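Local coordinates for protein extracellular sialidase/neuraminidase, putative (Aspergillus fumigatus, PDB 2XZI) that probably hydrolyses terminal sialic acid linkages in glycoconjugates with a preference for the deaminated sugar KDN, acting as an extracellular six-bladed beta-propeller glycosidase, at residues 271-280 with 292-302; 346-357 with 367-377. All coordinates share one frame; numbering follows the deposited sequence.

How the interactions relate
Ile292 packs on Ile349 and Leu294 on Ala351, so that two neighbouring blades of a beta-propeller pack together while both reach the chain D deamino-alpha-neuraminic acid. Interaction 1 comes first along the chain; the centres of the two contacts are about 15 Å apart. In the apolar seam Ile292 CG1 is 3.9 Å from Ile349 CD1, and Leu294 CD2 is 4.1 Å from Ala351 CB. At the ligand end, the backbone N of Arg302 and the carboxylate of Asp356 both bond to the chain D sugar. The Arg302 guanidinium binds the chain C sugar, in the pocket that includes Arg39 and Arg245, while the Glu354 side chain stops about 6 Å from that molecule at the nearest atoms.

Interaction 1: residues 271-280 with 292-302; sequences LPDPACQGSV and IFLNSASGTSR. With KDM (deamino-alpha-neuraminic acid), chain D; KDM (deamino-alpha-neuraminic acid), chain C.
Cys276 SG lies over one face of the Arg302 guanidinium, 3.4 Å from NE, and O8 of the chain D sugar lies over the opposite face. Arg302 serves two ligands, its backbone N one and its guanidinium the other. The backbone N donates almost straight (175°) to O1B of the chain D sugar. Arg302 CB stays near this oxygen, CG passes O1A, and CD runs alongside Cys276 SG. Extended from CG to NE (chi2 -178°), the chain carries NE to a water, to which it donates. At the tip NH1 and NH2 grip O1A (2.9 Å) and O1B (2.8 Å) of the chain C sugar, one nitrogen per oxygen. NH2 also donates to Ala275 O at 3.1 Å, on a lone pair in the carbonyl plane, which with the two carboxylate bonds limits rotation of the guanidinium. Arg302, with Arg39 and Arg245, makes up the arginine triad that binds the carboxylate in sialidases. Farther from the sugars, Asn295 ND2 spends its two hydrogens on Pro272 O (3.0 Å) and Asp273 OD2 (2.8 Å), tying its corner of the chain to strand 272-273. Strands 279-284 and 290-294 form a hairpin continued by strand 305-310, and strand 334-343 touches Cys276 and Leu294.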
loop_
_atom_site.group_PDB
_atom_site.type_symbol
_atom_site.label_atom_id
_atom_site.label_comp_id
_atom_site.label_asym_id
_atom_site.label_seq_id
_atom_site.Cartn_x
_atom_site.Cartn_y
_atom_site.Cartn_z
ATOM N N LEU A 271 0.992 18.978 -3.749
ATOM C CA LEU A 271 1.499 17.644 -3.371
ATOM C C LEU A 271 2.692 17.192 -4.231
ATOM O O LEU A 271 2.544 16.357 -5.130
ATOM C CB LEU A 271 0.370 16.602 -3.425
ATOM C CG LEU A 271 -0.846 16.806 -2.515
ATOM C CD1 LEU A 271 -1.906 15.744 -2.817
ATOM C CD2 LEU A 271 -0.451 16.831 -1.018
ATOM N N PRO A 272 3.880 17.754 -3.966
ATOM C CA PRO A 272 5.090 17.289 -4.639
ATOM C C PRO A 272 5.293 15.785 -4.414
ATOM O O PRO A 272 4.907 15.250 -3.371
ATOM C CB PRO A 272 6.193 18.128 -3.976
ATOM C CG PRO A 272 5.637 18.497 -2.640
ATOM C CD PRO A 272 4.182 18.735 -2.909
ATOM N N ASP A 273 5.852 15.117 -5.416
ATOM C CA ASP A 273 6.070 13.677 -5.353
ATOM C C ASP A 273 7.258 13.352 -6.256
ATOM O O ASP A 273 7.392 13.960 -7.322
ATOM C CB ASP A 273 4.816 12.949 -5.837
ATOM C CG ASP A 273 4.944 11.441 -5.722
ATOM O OD1 ASP A 273 5.478 10.805 -6.653
ATOM O OD2 ASP A 273 4.531 10.891 -4.667
ATOM N N PRO A 274 8.116 12.395 -5.862
ATOM C CA PRO A 274 9.329 12.089 -6.634
ATOM C C PRO A 274 9.135 10.913 -7.593
ATOM O O PRO A 274 10.096 10.262 -7.947
ATOM C CB PRO A 274 10.339 11.737 -5.532
ATOM C CG PRO A 274 9.462 10.982 -4.511
ATOM C CD PRO A 274 8.119 11.708 -4.551
ATOM N N ALA A 275 7.893 10.692 -8.025
ATOM C CA ALA A 275 7.514 9.494 -8.781
ATOM C C ALA A 275 7.673 8.263 -7.876
ATOM O O ALA A 275 8.577 7.429 -8.041
ATOM C CB ALA A 275 8.332 9.363 -10.093
ATOM N N CYS A 276 6.783 8.184 -6.890
ATOM C CA CYS A 276 6.773 7.101 -5.913
ATOM C C CYS A 276 5.307 6.863 -5.522
ATOM O O CYS A 276 4.468 7.726 -5.704
ATOM C CB CYS A 276 7.627 7.476 -4.681
ATOM S SG CYS A 276 7.825 6.196 -3.424
ATOM N N GLN A 277 4.998 5.690 -4.999
ATOM C CA GLN A 277 3.671 5.413 -4.474
ATOM C C GLN A 277 3.362 6.292 -3.244
ATOM O O GLN A 277 4.266 6.739 -2.545
ATOM C CB GLN A 277 3.586 3.909 -4.193
ATOM C CG GLN A 277 2.284 3.387 -3.584
ATOM C CD GLN A 277 2.277 3.361 -2.061
ATOM O OE1 GLN A 277 3.074 4.031 -1.404
ATOM N NE2 GLN A 277 1.380 2.563 -1.486
ATOM N N GLY A 278 2.082 6.561 -3.014
ATOM C CA GLY A 278 1.615 7.239 -1.809
ATOM C C GLY A 278 0.423 6.480 -1.258
ATOM O O GLY A 278 0.054 5.414 -1.790
ATOM N N SER A 279 -0.178 7.025 -0.194
ATOM C CA SER A 279 -1.356 6.430 0.421
ATOM C C SER A 279 -2.325 7.531 0.851
ATOM O O SER A 279 -1.913 8.668 1.120
ATOM C CB SER A 279 -0.967 5.479 1.576
ATOM O OG SER A 279 -0.183 6.143 2.575
ATOM N N VAL A 280 -3.607 7.176 0.919
ATOM C CA VAL A 280 -4.662 8.122 1.258
ATOM C C VAL A 280 -5.698 7.372 2.115
ATOM O O VAL A 280 -5.845 6.159 1.973
ATOM C CB VAL A 280 -5.315 8.716 -0.027
ATOM C CG1 VAL A 280 -6.147 7.648 -0.791
ATOM C CG2 VAL A 280 -6.151 9.960 0.308
ATOM N N ILE A 292 -6.781 11.945 5.090
ATOM C CA ILE A 292 -5.353 11.874 5.392
ATOM C C ILE A 292 -4.583 11.447 4.132
ATOM O O ILE A 292 -5.033 10.586 3.373
ATOM C CB ILE A 292 -5.058 10.843 6.534
ATOM C CG1 ILE A 292 -6.101 10.875 7.675
ATOM C CG2 ILE A 292 -3.616 11.013 7.030
ATOM C CD1 ILE A 292 -6.236 12.224 8.428
ATOM N N PHE A 293 -3.424 12.068 3.909
ATOM C CA PHE A 293 -2.552 11.715 2.786
ATOM C C PHE A 293 -1.114 11.542 3.270
ATOM O O PHE A 293 -0.665 12.267 4.163
ATOM C CB PHE A 293 -2.615 12.778 1.686
ATOM C CG PHE A 293 -1.794 12.430 0.483
ATOM C CD1 PHE A 293 -2.209 11.433 -0.398
ATOM C CD2 PHE A 293 -0.580 13.075 0.239
ATOM C CE1 PHE A 293 -1.451 11.086 -1.507
ATOM C CE2 PHE A 293 0.195 12.730 -0.877
ATOM C CZ PHE A 293 -0.246 11.727 -1.754
ATOM N N LEU A 294 -0.398 10.582 2.681
ATOM C CA LEU A 294 0.995 10.313 3.029
ATOM C C LEU A 294 1.798 10.000 1.779
ATOM O O LEU A 294 1.413 9.149 0.974
ATOM C CB LEU A 294 1.057 9.109 3.969
ATOM C CG LEU A 294 2.424 8.601 4.429
ATOM C CD1 LEU A 294 3.296 9.647 5.108
ATOM C CD2 LEU A 294 2.166 7.428 5.382
ATOM N N ASN A 295 2.921 10.698 1.614
ATOM C CA ASN A 295 3.868 10.408 0.534
ATOM C C ASN A 295 5.192 11.065 0.885
ATOM O O ASN A 295 5.342 11.635 1.977
ATOM C CB ASN A 295 3.341 10.868 -0.854
ATOM C CG ASN A 295 3.679 12.332 -1.186
ATOM O OD1 ASN A 295 3.621 13.211 -0.323
ATOM N ND2 ASN A 295 4.028 12.581 -2.453
ATOM N N SER A 296 6.170 10.939 -0.011
ATOM C CA SER A 296 7.377 11.730 0.167
ATOM C C SER A 296 7.167 13.089 -0.487
ATOM O O SER A 296 7.052 13.189 -1.712
ATOM C CB SER A 296 8.590 11.045 -0.435
ATOM O OG SER A 296 9.744 11.821 -0.120
ATOM N N ALA A 297 7.127 14.127 0.341
ATOM C CA ALA A 297 6.791 15.494 -0.079
ATOM C C ALA A 297 7.998 16.202 -0.688
ATOM O O ALA A 297 8.520 17.192 -0.145
ATOM C CB ALA A 297 6.255 16.269 1.103
ATOM N N SER A 298 8.427 15.681 -1.830
ATOM C CA SER A 298 9.620 16.155 -2.509
ATOM C C SER A 298 9.477 15.818 -3.962
ATOM O O SER A 298 8.928 14.770 -4.323
ATOM C CB SER A 298 10.858 15.443 -1.962
ATOM O OG SER A 298 12.006 15.722 -2.752
ATOM N N GLY A 299 10.016 16.691 -4.805
ATOM C CA GLY A 299 10.055 16.440 -6.234
ATOM C C GLY A 299 11.195 15.520 -6.641
ATOM O O GLY A 299 11.248 15.085 -7.784
ATOM N N THR A 300 12.112 15.220 -5.722
ATOM C CA THR A 300 13.313 14.450 -6.065
ATOM C C THR A 300 13.642 13.247 -5.165
ATOM O O THR A 300 14.223 12.262 -5.634
ATOM C CB THR A 300 14.572 15.359 -6.110
ATOM O OG1 THR A 300 14.711 16.060 -4.869
ATOM C CG2 THR A 300 14.484 16.345 -7.267
ATOM N N SER A 301 13.287 13.340 -3.887
ATOM C CA SER A 301 13.726 12.370 -2.885
ATOM C C SER A 301 12.553 11.574 -2.326
ATOM O O SER A 301 11.458 12.113 -2.162
ATOM C CB SER A 301 14.416 13.095 -1.731
ATOM O OG SER A 301 14.791 12.191 -0.704
ATOM N N ARG A 302 12.801 10.303 -2.029
ATOM C CA ARG A 302 11.820 9.481 -1.314
ATOM C C ARG A 302 11.922 9.641 0.195
ATOM O O ARG A 302 11.143 9.049 0.932
ATOM C CB ARG A 302 11.923 8.000 -1.714
ATOM C CG ARG A 302 11.424 7.763 -3.142
ATOM C CD ARG A 302 11.463 6.319 -3.562
ATOM N NE ARG A 302 10.895 6.201 -4.903
ATOM C CZ ARG A 302 10.567 5.063 -5.505
ATOM N NH1 ARG A 302 10.722 3.884 -4.888
ATOM N NH2 ARG A 302 10.051 5.090 -6.727
HETATM C C2 KDM D . 16.868 7.425 -3.131
HETATM C C1 KDM D . 15.520 8.128 -3.419
HETATM C C3 KDM D . 17.100 7.257 -1.612
HETATM C C4 KDM D . 16.150 6.198 -1.013
HETATM C C5 KDM D . 16.180 4.892 -1.825
HETATM C C6 KDM D . 15.931 5.172 -3.324
HETATM C C7 KDM D . 15.966 4.013 -4.343
HETATM C C8 KDM D . 15.647 4.540 -5.768
HETATM C C9 KDM D . 15.728 3.473 -6.884
HETATM O O5 KDM D . 15.187 3.979 -1.331
HETATM O O1A KDM D . 14.850 7.708 -4.393
HETATM O O1B KDM D . 15.187 9.070 -2.661
HETATM O O4 KDM D . 16.539 5.950 0.343
HETATM O O6 KDM D . 16.936 6.132 -3.778
HETATM O O7 KDM D . 17.258 3.388 -4.333
HETATM O O8 KDM D . 14.351 5.154 -5.787
HETATM O O9 KDM D . 15.367 2.172 -6.402
HETATM O O2 KDM D . 17.939 8.216 -3.667
HETATM C C2 KDM C . 9.031 0.413 -8.224
HETATM C C1 KDM C . 9.551 1.636 -7.480
HETATM C C3 KDM C . 8.600 -0.683 -7.231
HETATM C C4 KDM C . 7.490 -1.620 -7.790
HETATM C C5 KDM C . 7.287 -1.541 -9.308
HETATM C C6 KDM C . 7.012 -0.070 -9.708
HETATM C C7 KDM C . 7.029 0.157 -11.228
HETATM C C8 KDM C . 6.570 1.587 -11.565
HETATM C C9 KDM C . 6.631 1.840 -13.061
HETATM O O5 KDM C . 6.224 -2.428 -9.740
HETATM O O1A KDM C . 9.974 1.488 -6.309
HETATM O O1B KDM C . 9.528 2.711 -8.125
HETATM O O4 KDM C . 7.835 -2.961 -7.442
HETATM O O6 KDM C . 7.963 0.872 -9.109
HETATM O O7 KDM C . 8.359 -0.047 -11.713
HETATM O O8 KDM C . 5.213 1.796 -11.145
HETATM O O9 KDM C . 5.662 0.982 -13.685
HETATM O O2 KDM C . 10.143 -0.037 -9.007
HETATM O O HOH W 1 3.436 15.922 -1.129
HETATM O O HOH W 2 5.705 9.333 -2.582
HETATM O O HOH W 3 11.578 8.227 -6.828
#

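Interaction 2: residues 346-357 with 367-377; sequences DYKIGALVESDF and YRAIIWRRFNL. With KDM (deamino-alpha-neuraminic acid), chain D.
Asp356 OD2 is held by two groups: it accepts a hydrogen bond from O5 of the chain D sugar (2.7 Å) and lies over one face of the Arg368 guanidinium. The two residues face each other in a beta hairpin, strands 349-356 and 368-375, at the centre of a propeller blade, and paired backbone bonds recur from Ile349 with Phe375 to Ser355 with Ala369. Strand 12-18 completes one side of that blade, as in propellers closed by their N-terminal strand. The carboxylate and guanidinium are stacked, their planes 27° apart, so Asp356 OD2 sits 3.1 Å from Arg368 NE in a purely electrostatic bridge, with no N-H aimed at it. A bend at chi2 (-62°) folds Arg368 back over its partner. At the far end Arg374 grips Asp346 end-on, NH1 to OD1 (3.0 Å) and NH2 to OD2 (2.8 Å). Lys348 NZ adds a bond to Asp346 O and a long, weak one to OD2; Thr344 also binds OD1. Between these ends Leu352 CD2 meets Trp372 CE3 at 3.6 Å. Trp372 NE1 is held by Gly82 O, while CH2 of the same indole comes 3.5 Å from Gly350 CA.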
loop_
_atom_site.group_PDB
_atom_site.type_symbol
_atom_site.label_atom_id
_atom_site.label_comp_id
_atom_site.label_asym_id
_atom_site.label_seq_id
_atom_site.Cartn_x
_atom_site.Cartn_y
_atom_site.Cartn_z
ATOM N N ASP A 346 -8.130 2.142 18.295
ATOM C CA ASP A 346 -7.945 3.068 19.408
ATOM C C ASP A 346 -7.684 4.495 18.937
ATOM O O ASP A 346 -6.918 5.232 19.573
ATOM C CB ASP A 346 -6.864 2.580 20.394
ATOM C CG ASP A 346 -5.454 2.556 19.794
ATOM O OD1 ASP A 346 -5.291 2.354 18.578
ATOM O OD2 ASP A 346 -4.496 2.722 20.566
ATOM N N TYR A 347 -8.326 4.877 17.834
ATOM C CA TYR A 347 -8.362 6.286 17.412
ATOM C C TYR A 347 -6.964 6.811 17.076
ATOM O O TYR A 347 -6.608 7.942 17.412
ATOM C CB TYR A 347 -9.053 7.161 18.473
ATOM C CG TYR A 347 -10.388 6.620 18.929
ATOM C CD1 TYR A 347 -11.527 6.794 18.148
ATOM C CD2 TYR A 347 -10.513 5.935 20.139
ATOM C CE1 TYR A 347 -12.757 6.282 18.552
ATOM C CE2 TYR A 347 -11.737 5.427 20.549
ATOM C CZ TYR A 347 -12.846 5.603 19.751
ATOM O OH TYR A 347 -14.062 5.104 20.169
ATOM N N LYS A 348 -6.177 5.966 16.420
ATOM C CA LYS A 348 -4.893 6.378 15.859
ATOM C C LYS A 348 -4.889 6.104 14.366
ATOM O O LYS A 348 -5.762 5.404 13.828
ATOM C CB LYS A 348 -3.703 5.634 16.483
ATOM C CG LYS A 348 -3.672 5.510 17.992
ATOM C CD LYS A 348 -3.464 6.823 18.677
ATOM C CE LYS A 348 -3.237 6.605 20.171
ATOM N NZ LYS A 348 -4.408 6.130 20.966
ATOM N N ILE A 349 -3.912 6.699 13.699
ATOM C CA ILE A 349 -3.545 6.317 12.350
ATOM C C ILE A 349 -2.375 5.312 12.452
ATOM O O ILE A 349 -1.397 5.518 13.179
ATOM C CB ILE A 349 -3.172 7.558 11.502
ATOM C CG1 ILE A 349 -4.405 8.476 11.312
ATOM C CG2 ILE A 349 -2.628 7.155 10.136
ATOM C CD1 ILE A 349 -4.072 9.869 10.855
ATOM N N GLY A 350 -2.507 4.193 11.764
ATOM C CA GLY A 350 -1.438 3.223 11.681
ATOM C C GLY A 350 -0.886 3.262 10.282
ATOM O O GLY A 350 -1.635 3.165 9.321
ATOM N N ALA A 351 0.425 3.432 10.170
ATOM C CA ALA A 351 1.081 3.563 8.883
ATOM C C ALA A 351 2.256 2.606 8.760
ATOM O O ALA A 351 3.056 2.475 9.688
ATOM C CB ALA A 351 1.538 5.001 8.665
ATOM N N LEU A 352 2.354 1.956 7.607
ATOM C CA LEU A 352 3.553 1.227 7.215
ATOM C C LEU A 352 4.335 2.102 6.270
ATOM O O LEU A 352 3.754 2.710 5.377
ATOM C CB LEU A 352 3.188 -0.085 6.517
ATOM C CG LEU A 352 2.556 -1.170 7.364
ATOM C CD1 LEU A 352 2.138 -2.328 6.490
ATOM C CD2 LEU A 352 3.499 -1.662 8.498
ATOM N N VAL A 353 5.653 2.154 6.463
ATOM C CA VAL A 353 6.525 3.009 5.652
ATOM C C VAL A 353 7.821 2.259 5.342
ATOM O O VAL A 353 8.475 1.721 6.251
ATOM C CB VAL A 353 6.876 4.357 6.366
ATOM C CG1 VAL A 353 7.555 5.323 5.388
ATOM C CG2 VAL A 353 5.633 5.014 6.985
ATOM N N GLU A 354 8.181 2.221 4.062
ATOM C CA GLU A 354 9.456 1.664 3.638
ATOM C C GLU A 354 10.653 2.418 4.199
ATOM O O GLU A 354 10.588 3.628 4.449
ATOM C CB GLU A 354 9.562 1.682 2.112
ATOM C CG GLU A 354 8.597 0.750 1.423
ATOM C CD GLU A 354 8.876 0.652 -0.089
ATOM O OE1 GLU A 354 9.320 1.654 -0.688
ATOM O OE2 GLU A 354 8.639 -0.415 -0.682
ATOM N N SER A 355 11.738 1.668 4.380
ATOM C CA SER A 355 13.026 2.206 4.802
ATOM C C SER A 355 14.142 1.492 4.038
ATOM O O SER A 355 13.978 0.358 3.654
ATOM C CB SER A 355 13.187 1.987 6.301
ATOM O OG SER A 355 14.253 2.752 6.817
ATOM N N ASP A 356 15.281 2.156 3.870
ATOM C CA ASP A 356 16.356 1.653 3.012
ATOM C C ASP A 356 17.675 1.877 3.697
ATOM O O ASP A 356 18.033 3.009 4.008
ATOM C CB ASP A 356 16.311 2.421 1.679
ATOM C CG ASP A 356 17.271 1.872 0.614
ATOM O OD1 ASP A 356 18.180 1.068 0.903
ATOM O OD2 ASP A 356 17.115 2.282 -0.546
ATOM N N PHE A 357 18.385 0.786 3.961
ATOM C CA PHE A 357 19.689 0.902 4.605
ATOM C C PHE A 357 20.722 1.561 3.695
ATOM O O PHE A 357 21.661 2.190 4.193
ATOM C CB PHE A 357 20.175 -0.455 5.074
ATOM C CG PHE A 357 19.554 -0.914 6.362
ATOM C CD1 PHE A 357 18.352 -1.617 6.367
ATOM C CD2 PHE A 357 20.167 -0.633 7.588
ATOM C CE1 PHE A 357 17.768 -2.044 7.562
ATOM C CE2 PHE A 357 19.590 -1.051 8.787
ATOM C CZ PHE A 357 18.384 -1.764 8.775
ATOM N N TYR A 367 19.568 -3.363 1.652
ATOM C CA TYR A 367 18.522 -3.979 2.463
ATOM C C TYR A 367 17.351 -3.028 2.678
ATOM O O TYR A 367 17.531 -1.863 3.019
ATOM C CB TYR A 367 19.099 -4.438 3.802
ATOM C CG TYR A 367 20.112 -5.561 3.643
ATOM C CD1 TYR A 367 19.699 -6.886 3.476
ATOM C CD2 TYR A 367 21.487 -5.287 3.640
ATOM C CE1 TYR A 367 20.626 -7.916 3.315
ATOM C CE2 TYR A 367 22.420 -6.315 3.481
ATOM C CZ TYR A 367 21.977 -7.617 3.310
ATOM O OH TYR A 367 22.902 -8.639 3.150
ATOM N N ARG A 368 16.146 -3.553 2.466
ATOM C CA ARG A 368 14.947 -2.745 2.653
ATOM C C ARG A 368 14.091 -3.314 3.766
ATOM O O ARG A 368 13.843 -4.523 3.814
ATOM C CB ARG A 368 14.121 -2.688 1.369
ATOM C CG ARG A 368 14.907 -2.353 0.133
ATOM C CD ARG A 368 15.556 -0.971 0.210
ATOM N NE ARG A 368 16.122 -0.583 -1.078
ATOM C CZ ARG A 368 15.413 -0.030 -2.063
ATOM N NH1 ARG A 368 14.107 0.221 -1.903
ATOM N NH2 ARG A 368 16.006 0.274 -3.215
ATOM N N ALA A 369 13.643 -2.435 4.663
ATOM C CA ALA A 369 12.806 -2.816 5.802
ATOM C C ALA A 369 11.509 -2.008 5.795
ATOM O O ALA A 369 11.393 -1.037 5.058
ATOM C CB ALA A 369 13.553 -2.636 7.120
ATOM N N ILE A 370 10.549 -2.422 6.612
ATOM C CA ILE A 370 9.295 -1.682 6.733
ATOM C C ILE A 370 9.012 -1.306 8.183
ATOM O O ILE A 370 9.032 -2.152 9.069
ATOM C CB ILE A 370 8.105 -2.441 6.075
ATOM C CG1 ILE A 370 8.393 -2.682 4.592
ATOM C CG2 ILE A 370 6.816 -1.661 6.264
ATOM C CD1 ILE A 370 7.382 -3.612 3.880
ATOM N N ILE A 371 8.758 -0.017 8.392
ATOM C CA ILE A 371 8.485 0.554 9.705
ATOM C C ILE A 371 6.983 0.608 9.928
ATOM O O ILE A 371 6.234 0.914 8.993
ATOM C CB ILE A 371 9.065 1.998 9.808
ATOM C CG1 ILE A 371 10.581 2.041 9.583
ATOM C CG2 ILE A 371 8.652 2.692 11.124
ATOM C CD1 ILE A 371 11.341 0.882 10.108
ATOM N N TRP A 372 6.553 0.291 11.151
ATOM C CA TRP A 372 5.180 0.511 11.596
ATOM C C TRP A 372 5.098 1.720 12.517
ATOM O O TRP A 372 5.867 1.841 13.478
ATOM C CB TRP A 372 4.683 -0.730 12.323
ATOM C CG TRP A 372 3.400 -0.618 13.079
ATOM C CD1 TRP A 372 3.259 -0.730 14.438
ATOM C CD2 TRP A 372 2.079 -0.446 12.547
ATOM N NE1 TRP A 372 1.933 -0.620 14.786
ATOM C CE2 TRP A 372 1.187 -0.455 13.648
ATOM C CE3 TRP A 372 1.559 -0.272 11.249
ATOM C CZ2 TRP A 372 -0.193 -0.312 13.495
ATOM C CZ3 TRP A 372 0.181 -0.121 11.103
ATOM C CH2 TRP A 372 -0.675 -0.149 12.226
ATOM N N ARG A 373 4.153 2.603 12.236
ATOM C CA ARG A 373 3.971 3.806 13.029
ATOM C C ARG A 373 2.534 3.875 13.470
ATOM O O ARG A 373 1.618 3.510 12.699
ATOM C CB ARG A 373 4.241 5.041 12.203
ATOM C CG ARG A 373 5.666 5.214 11.774
ATOM C CD ARG A 373 5.858 6.522 11.005
ATOM N NE ARG A 373 7.279 6.838 10.914
ATOM C CZ ARG A 373 7.979 7.410 11.890
ATOM N NH1 ARG A 373 7.397 7.747 13.035
ATOM N NH2 ARG A 373 9.276 7.638 11.720
ATOM N N ARG A 374 2.339 4.353 14.700
ATOM C CA ARG A 374 1.036 4.803 15.171
ATOM C C ARG A 374 1.169 6.245 15.601
ATOM O O ARG A 374 2.132 6.600 16.291
ATOM C CB ARG A 374 0.556 3.951 16.339
ATOM C CG ARG A 374 0.173 2.551 15.937
ATOM C CD ARG A 374 0.233 1.523 17.082
ATOM N NE ARG A 374 -0.206 2.064 18.366
ATOM C CZ ARG A 374 -1.477 2.206 18.737
ATOM N NH1 ARG A 374 -2.461 1.819 17.931
ATOM N NH2 ARG A 374 -1.759 2.768 19.913
ATOM N N PHE A 375 0.203 7.078 15.230
ATOM C CA PHE A 375 0.168 8.450 15.721
ATOM C C PHE A 375 -1.257 8.927 15.683
ATOM O O PHE A 375 -2.064 8.412 14.912
ATOM C CB PHE A 375 1.088 9.369 14.891
ATOM C CG PHE A 375 0.953 9.204 13.398
ATOM C CD1 PHE A 375 -0.048 9.848 12.711
ATOM C CD2 PHE A 375 1.856 8.425 12.681
ATOM C CE1 PHE A 375 -0.169 9.711 11.338
ATOM C CE2 PHE A 375 1.740 8.288 11.306
ATOM C CZ PHE A 375 0.719 8.945 10.638
ATOM N N ASN A 376 -1.595 9.886 16.537
ATOM C CA ASN A 376 -2.927 10.460 16.488
ATOM C C ASN A 376 -2.977 11.766 15.716
ATOM O O ASN A 376 -1.954 12.287 15.263
ATOM C CB ASN A 376 -3.555 10.586 17.882
ATOM C CG ASN A 376 -2.773 11.491 18.824
ATOM O OD1 ASN A 376 -1.732 12.072 18.477
ATOM N ND2 ASN A 376 -3.278 11.601 20.041
ATOM N N LEU A 377 -4.191 12.263 15.521
ATOM C CA LEU A 377 -4.389 13.517 14.806
ATOM C C LEU A 377 -3.663 14.645 15.520
ATOM O O LEU A 377 -3.059 15.504 14.874
ATOM C CB LEU A 377 -5.875 13.838 14.675
ATOM C CG LEU A 377 -6.693 12.923 13.772
ATOM C CD1 LEU A 377 -8.157 13.279 13.964
ATOM C CD2 LEU A 377 -6.265 13.031 12.304
HETATM C C2 KDM D . 16.868 7.425 -3.131
HETATM C C1 KDM D . 15.520 8.128 -3.419
HETATM C C3 KDM D . 17.100 7.257 -1.612
HETATM C C4 KDM D . 16.150 6.198 -1.013
HETATM C C5 KDM D . 16.180 4.892 -1.825
HETATM C C6 KDM D . 15.931 5.172 -3.324
HETATM C C7 KDM D . 15.966 4.013 -4.343
HETATM C C8 KDM D . 15.647 4.540 -5.768
HETATM C C9 KDM D . 15.728 3.473 -6.884
HETATM O O5 KDM D . 15.187 3.979 -1.331
HETATM O O1A KDM D . 14.850 7.708 -4.393
HETATM O O1B KDM D . 15.187 9.070 -2.661
HETATM O O4 KDM D . 16.539 5.950 0.343
HETATM O O6 KDM D . 16.936 6.132 -3.778
HETATM O O7 KDM D . 17.258 3.388 -4.333
HETATM O O8 KDM D . 14.351 5.154 -5.787
HETATM O O9 KDM D . 15.367 2.172 -6.402
HETATM O O2 KDM D . 17.939 8.216 -3.667
HETATM O O HOH W 4 -6.135 10.077 15.714
HETATM O O HOH W 5 18.429 1.502 -2.567
#